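Long-range contacts in vanadium-dependent haloperoxidase (Zobellia galactanivorans, PDB 4CIT), which probably oxidises iodide with hydrogen peroxide at a bound vanadate, as expected of a bacterial vanadium-dependent iodoperoxidase of the PAP2 superfamily: residues G289-G294 against F389-E394; Y314-V319 against S376-E381. All blocks are in the same frame, centred on the assembly; numbering follows the deposited sequence. Where two conformers were deposited one is given.

Contact 1 of 2, residues G289-G294 against F389-E394; sequences GAHWMG and FDDDTE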
loop_
_atom_site.group_PDB
_atom_site.type_symbol
_atom_site.label_atom_id
_atom_site.label_comp_id
_atom_site.label_asym_id
_atom_site.label_seq_id
_atom_site.Cartn_x
_atom_site.Cartn_y
_atom_site.Cartn_z
ATOM N N GLY A 289 2.347 2.614 0.143
ATOM C CA GLY A 289 1.019 1.993 0.323
ATOM C C GLY A 289 0.123 2.730 1.303
ATOM O O GLY A 289 -1.086 2.939 1.077
ATOM N N ALA A 290 0.744 3.163 2.405
ATOM C CA ALA A 290 0.051 3.987 3.419
ATOM C C ALA A 290 -0.393 5.313 2.874
ATOM O O ALA A 290 -1.504 5.795 3.169
ATOM C CB ALA A 290 0.915 4.173 4.678
ATOM N N HIS A 291 0.436 5.939 1.999
ATOM C CA HIS A 291 0.055 7.203 1.445
ATOM C C HIS A 291 -1.206 7.035 0.571
ATOM O O HIS A 291 -2.143 7.870 0.674
ATOM C CB HIS A 291 1.213 7.720 0.642
ATOM C CG HIS A 291 1.072 9.128 0.150
ATOM N ND1 HIS A 291 2.176 9.905 -0.140
ATOM C CD2 HIS A 291 -0.003 9.914 -0.074
ATOM C CE1 HIS A 291 1.785 11.123 -0.468
ATOM N NE2 HIS A 291 0.465 11.128 -0.544
ATOM N N TRP A 292 -1.253 5.965 -0.215
ATOM C CA TRP A 292 -2.431 5.721 -1.057
ATOM C C TRP A 292 -3.664 5.323 -0.257
ATOM O O TRP A 292 -4.748 5.632 -0.661
ATOM C CB TRP A 292 -2.104 4.762 -2.213
ATOM C CG TRP A 292 -1.378 5.501 -3.309
ATOM C CD1 TRP A 292 -0.008 5.585 -3.477
ATOM C CD2 TRP A 292 -1.956 6.304 -4.328
ATOM N NE1 TRP A 292 0.288 6.384 -4.572
ATOM C CE2 TRP A 292 -0.905 6.862 -5.077
ATOM C CE3 TRP A 292 -3.264 6.642 -4.649
ATOM C CZ2 TRP A 292 -1.142 7.690 -6.179
ATOM C CZ3 TRP A 292 -3.509 7.420 -5.764
ATOM C CH2 TRP A 292 -2.438 7.966 -6.494
ATOM N N MET A 293 -3.480 4.654 0.862
ATOM C CA MET A 293 -4.542 4.434 1.797
ATOM C C MET A 293 -5.093 5.747 2.316
ATOM O O MET A 293 -6.306 5.924 2.449
ATOM C CB MET A 293 -4.173 3.472 2.944
ATOM C CG MET A 293 -3.922 2.089 2.500
ATOM S SD MET A 293 -5.377 1.203 1.825
ATOM C CE MET A 293 -6.368 1.227 3.252
ATOM N N GLY A 294 -4.221 6.722 2.553
ATOM C CA GLY A 294 -4.597 7.993 2.927
ATOM C C GLY A 294 -5.392 8.755 1.851
ATOM O O GLY A 294 -6.414 9.438 2.172
ATOM N N PHE A 389 -8.628 16.579 -5.595
ATOM C CA PHE A 389 -8.462 16.461 -4.169
ATOM C C PHE A 389 -7.234 17.157 -3.660
ATOM O O PHE A 389 -6.251 17.423 -4.419
ATOM C CB PHE A 389 -8.472 14.946 -3.701
ATOM C CG PHE A 389 -7.318 14.130 -4.169
ATOM C CD1 PHE A 389 -7.350 13.569 -5.413
ATOM C CD2 PHE A 389 -6.184 13.917 -3.342
ATOM C CE1 PHE A 389 -6.244 12.833 -5.906
ATOM C CE2 PHE A 389 -5.134 13.161 -3.792
ATOM C CZ PHE A 389 -5.164 12.603 -5.066
ATOM N N ASP A 390 -7.330 17.563 -2.385
ATOM C CA ASP A 390 -6.186 18.073 -1.605
ATOM C C ASP A 390 -5.614 16.964 -0.795
ATOM O O ASP A 390 -6.322 16.370 0.071
ATOM C CB ASP A 390 -6.663 19.197 -0.710
ATOM C CG ASP A 390 -7.122 20.424 -1.511
ATOM O OD1 ASP A 390 -6.649 20.671 -2.630
ATOM O OD2 ASP A 390 -8.043 21.130 -1.031
ATOM N N ASP A 391 -4.332 16.681 -1.004
ATOM C CA ASP A 391 -3.671 15.566 -0.330
ATOM C C ASP A 391 -2.972 16.089 0.912
ATOM O O ASP A 391 -1.861 16.673 0.767
ATOM C CB ASP A 391 -2.673 14.871 -1.269
ATOM C CG ASP A 391 -1.886 13.741 -0.613
ATOM O OD1 ASP A 391 -2.096 13.469 0.621
ATOM O OD2 ASP A 391 -1.104 13.085 -1.337
ATOM N N ASP A 392 -3.581 15.983 2.062
ATOM C CA ASP A 392 -2.984 16.359 3.368
ATOM C C ASP A 392 -2.406 15.183 4.148
ATOM O O ASP A 392 -2.131 15.288 5.360
ATOM C CB ASP A 392 -3.992 17.101 4.250
ATOM C CG ASP A 392 -5.113 16.218 4.770
ATOM O OD1 ASP A 392 -5.295 15.122 4.218
ATOM O OD2 ASP A 392 -5.913 16.727 5.647
ATOM N N THR A 393 -2.076 14.093 3.443
ATOM C CA THR A 393 -1.625 12.893 4.114
ATOM C C THR A 393 -0.275 13.035 4.779
ATOM O O THR A 393 -0.033 12.342 5.767
ATOM C CB THR A 393 -1.554 11.677 3.167
ATOM O OG1 THR A 393 -0.636 11.935 2.095
ATOM C CG2 THR A 393 -2.893 11.373 2.595
ATOM N N GLU A 394 0.573 13.910 4.258
ATOM C CA GLU A 394 1.935 14.118 4.673
ATOM C C GLU A 394 2.070 15.262 5.660
ATOM O O GLU A 394 3.143 15.442 6.229
ATOM C CB GLU A 394 2.821 14.403 3.446
ATOM C CG GLU A 394 2.873 13.299 2.354
ATOM C CD GLU A 394 3.659 12.018 2.770
ATOM O OE1 GLU A 394 4.568 12.115 3.619
ATOM O OE2 GLU A 394 3.507 10.938 2.183
#

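Contact 2 of 2, residues Y314-V319 against S376-E381; sequences YTKASV and SVVLTE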
loop_
_atom_site.group_PDB
_atom_site.type_symbol
_atom_site.label_atom_id
_atom_site.label_comp_id
_atom_site.label_asym_id
_atom_site.label_seq_id
_atom_site.Cartn_x
_atom_site.Cartn_y
_atom_site.Cartn_z
ATOM N N TYR A 314 -11.681 0.800 0.285
ATOM C CA TYR A 314 -10.429 0.476 0.942
ATOM C C TYR A 314 -9.984 -0.960 0.663
ATOM O O TYR A 314 -8.798 -1.261 0.545
ATOM C CB TYR A 314 -10.480 0.674 2.459
ATOM C CG TYR A 314 -10.771 2.025 2.946
ATOM C CD1 TYR A 314 -10.815 3.106 2.125
ATOM C CD2 TYR A 314 -10.934 2.246 4.290
ATOM C CE1 TYR A 314 -11.051 4.390 2.641
ATOM C CE2 TYR A 314 -11.136 3.518 4.831
ATOM C CZ TYR A 314 -11.237 4.588 3.964
ATOM O OH TYR A 314 -11.559 5.854 4.439
ATOM N N THR A 315 -10.939 -1.882 0.561
ATOM C CA THR A 315 -10.626 -3.244 0.294
ATOM C C THR A 315 -10.146 -3.487 -1.071
ATOM O O THR A 315 -9.086 -4.140 -1.271
ATOM C CB THR A 315 -11.845 -4.126 0.644
ATOM O OG1 THR A 315 -12.184 -3.870 2.027
ATOM C CG2 THR A 315 -11.452 -5.579 0.530
ATOM N N LYS A 316 -10.828 -2.908 -2.059
ATOM C CA LYS A 316 -10.375 -3.092 -3.428
ATOM C C LYS A 316 -8.943 -2.448 -3.597
ATOM O O LYS A 316 -8.078 -3.076 -4.239
ATOM C CB LYS A 316 -11.403 -2.548 -4.408
ATOM C CG LYS A 316 -11.227 -3.073 -5.808
ATOM C CD LYS A 316 -12.231 -2.521 -6.824
ATOM C CE LYS A 316 -13.667 -2.784 -6.549
ATOM N NZ LYS A 316 -14.548 -2.573 -7.764
ATOM N N ALA A 317 -8.725 -1.312 -3.010
ATOM C CA ALA A 317 -7.413 -0.592 -3.093
ATOM C C ALA A 317 -6.284 -1.341 -2.399
ATOM O O ALA A 317 -5.171 -1.544 -2.978
ATOM C CB ALA A 317 -7.489 0.833 -2.622
ATOM N N SER A 318 -6.571 -1.836 -1.185
ATOM C CA SER A 318 -5.543 -2.489 -0.411
ATOM C C SER A 318 -5.192 -3.849 -1.019
ATOM O O SER A 318 -4.016 -4.225 -0.997
ATOM C CB SER A 318 -5.847 -2.519 1.068
ATOM O OG SER A 318 -6.992 -3.302 1.324
ATOM N N VAL A 319 -6.172 -4.620 -1.472
ATOM C CA VAL A 319 -5.872 -5.854 -2.171
ATOM C C VAL A 319 -5.033 -5.657 -3.445
ATOM O O VAL A 319 -4.003 -6.298 -3.655
ATOM C CB VAL A 319 -7.150 -6.627 -2.455
ATOM C CG1 VAL A 319 -6.883 -7.763 -3.376
ATOM C CG2 VAL A 319 -7.748 -7.110 -1.117
ATOM N N SER A 376 -4.081 4.088 -8.286
ATOM C CA SER A 376 -4.736 5.024 -9.173
ATOM C C SER A 376 -5.884 4.435 -10.035
ATOM O O SER A 376 -7.005 5.017 -10.219
ATOM C CB SER A 376 -3.715 5.553 -10.142
ATOM O OG SER A 376 -4.260 6.677 -10.813
ATOM N N VAL A 377 -5.591 3.305 -10.615
ATOM C CA VAL A 377 -6.584 2.571 -11.410
ATOM C C VAL A 377 -7.789 2.180 -10.588
ATOM O O VAL A 377 -8.936 2.389 -10.965
ATOM C CB VAL A 377 -5.963 1.356 -12.118
ATOM C CG1 VAL A 377 -7.030 0.428 -12.627
ATOM C CG2 VAL A 377 -5.091 1.845 -13.267
ATOM N N VAL A 378 -7.546 1.603 -9.416
ATOM C CA VAL A 378 -8.643 1.229 -8.518
ATOM C C VAL A 378 -9.454 2.417 -8.074
ATOM O O VAL A 378 -10.689 2.382 -8.199
ATOM C CB VAL A 378 -8.135 0.437 -7.260
ATOM C CG1 VAL A 378 -9.300 0.162 -6.316
ATOM C CG2 VAL A 378 -7.517 -0.846 -7.731
ATOM N N LEU A 379 -8.808 3.507 -7.646
ATOM C CA LEU A 379 -9.562 4.650 -7.150
ATOM C C LEU A 379 -10.300 5.354 -8.281
ATOM O O LEU A 379 -11.392 5.905 -8.077
ATOM C CB LEU A 379 -8.629 5.636 -6.388
ATOM C CG LEU A 379 -8.083 4.991 -5.090
ATOM C CD1 LEU A 379 -7.102 5.971 -4.441
ATOM C CD2 LEU A 379 -9.096 4.574 -4.062
ATOM N N THR A 380 -9.671 5.361 -9.453
ATOM C CA THR A 380 -10.372 5.907 -10.629
ATOM C C THR A 380 -11.640 5.100 -10.935
ATOM O O THR A 380 -12.688 5.644 -11.251
ATOM C CB THR A 380 -9.461 5.988 -11.799
ATOM O OG1 THR A 380 -8.321 6.795 -11.416
ATOM C CG2 THR A 380 -10.196 6.581 -13.052
ATOM N N GLU A 381 -11.567 3.798 -10.817
ATOM C CA GLU A 381 -12.698 2.940 -11.072
ATOM C C GLU A 381 -13.767 3.143 -9.999
ATOM O O GLU A 381 -14.946 3.212 -10.347
ATOM C CB GLU A 381 -12.335 1.479 -11.085
ATOM C CG GLU A 381 -13.488 0.523 -11.498
ATOM C CD GLU A 381 -14.474 0.110 -10.388
ATOM O OE1 GLU A 381 -14.049 -0.231 -9.251
ATOM O OE2 GLU A 381 -15.737 0.142 -10.666
#

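Contact 1 of 2, residues G289-G294 against F389-E394
His291, on helix 288-302, is hydrogen-bonded to Asp391, the residue that opens an Asx turn at the end of strand 389-391, and its ring joins this helix to the two-stranded antiparallel sheet (389-391 with 402-404) of a largely helical PAP2-type fold. From CB the side chain leaves with CG anti to the backbone N (chi1 -171°), which brings the ring to Asp391 and Thr393. His291 CD2 lies 3.0 Å from Thr393 OG1, which sits over one ring face. His291 NE2 donates to Asp391 OD2 at 2.6 Å in a nearly straight bond (175°). The acceptor lies in the ring plane and offers its syn lone pair, although the carboxylate is turned 64° against the ring. While OD2 takes the histidine, Asp391 OD1 is met by Thr393 N nearly along the C-O direction and by Thr393 OG1 on its syn side. CE1 is met by CG of Glu394. His291 ND1 lies 2.9 Å from Glu394 OE2, close, but with an angle too poor for a hydrogen bond. Nearby acidic groups would tend to favour a positively charged imidazole. Trp266 stacks on the same ring and Phe265 meets it at a slant; the His291 side chain lies about 11 Å from a bound vanadate. Beside the ring, the methyl CG2 of Thr393 rests 3.7 Å from Gly294 C.

Contact 2 of 2, residues Y314-V319 against S376-E381
Lys316 and Ala317 meet Val378 where helices 307-335 and 367-383 run antiparallel in the helical core of the PAP2-family region, their local axes 9.1 Å apart at closest approach and 161° between directions. Walking along 314-319, Tyr314 turns its side chain from the partner helix, and its hydroxyl bonds to Asp42. Its carbonyl O accepts hydrogen bonds from Ser318 N and OG, which arrive on opposite faces of the carbonyl plane. Lys316 is the first residue to touch the partner helix: its CG lies 3.8 Å from Val378 CG1, and CB and CD run alongside the same methyl. A bend at chi3 (-60°) then turns the outer chain toward Glu381, where Lys316 NZ forms a salt bridge with Glu381 OE1 at 2.8 Å, coming from above the carboxylate plane. Glu381 is exposed, so the charged pair lies at the outer margin while the lysine's aliphatic part is buried. Ala317 is the closest backbone neighbour of Val378, CA to CA 5.9 Å; beside this small side chain Val378 CG1, anti to its own N (chi1 176°), comes within 3.7 Å of Ala317 N. Ser318 points away from the partner helix; its side chain touches Met293 and makes a weak hydrogen bond to Asn70. Leu379 packs on Trp292 and Ala296 of helix 288-302, and its CD2 lies 4.3 Å from Ala317 CB.

Both contacts are largely buried, yet they differ in chemistry. Contact 1 is polar at its centre, an imidazole among acidic and hydroxyl groups, and joins a helix to a strand and its turn. Contact 2 joins two helices through aliphatic groups, with its charged pair at the exposed margin. Their centres lie 13 Å apart, and they share no element, but helix 288-302 of contact 1 is followed in the chain by helix 307-335 of contact 2, and helix 367-383 by strand 389-391. The two sites meet directly: Met293 SD packs 3.8 Å from Ser318 CB, and Trp292 CE3 3.9 Å from Leu379 CD1.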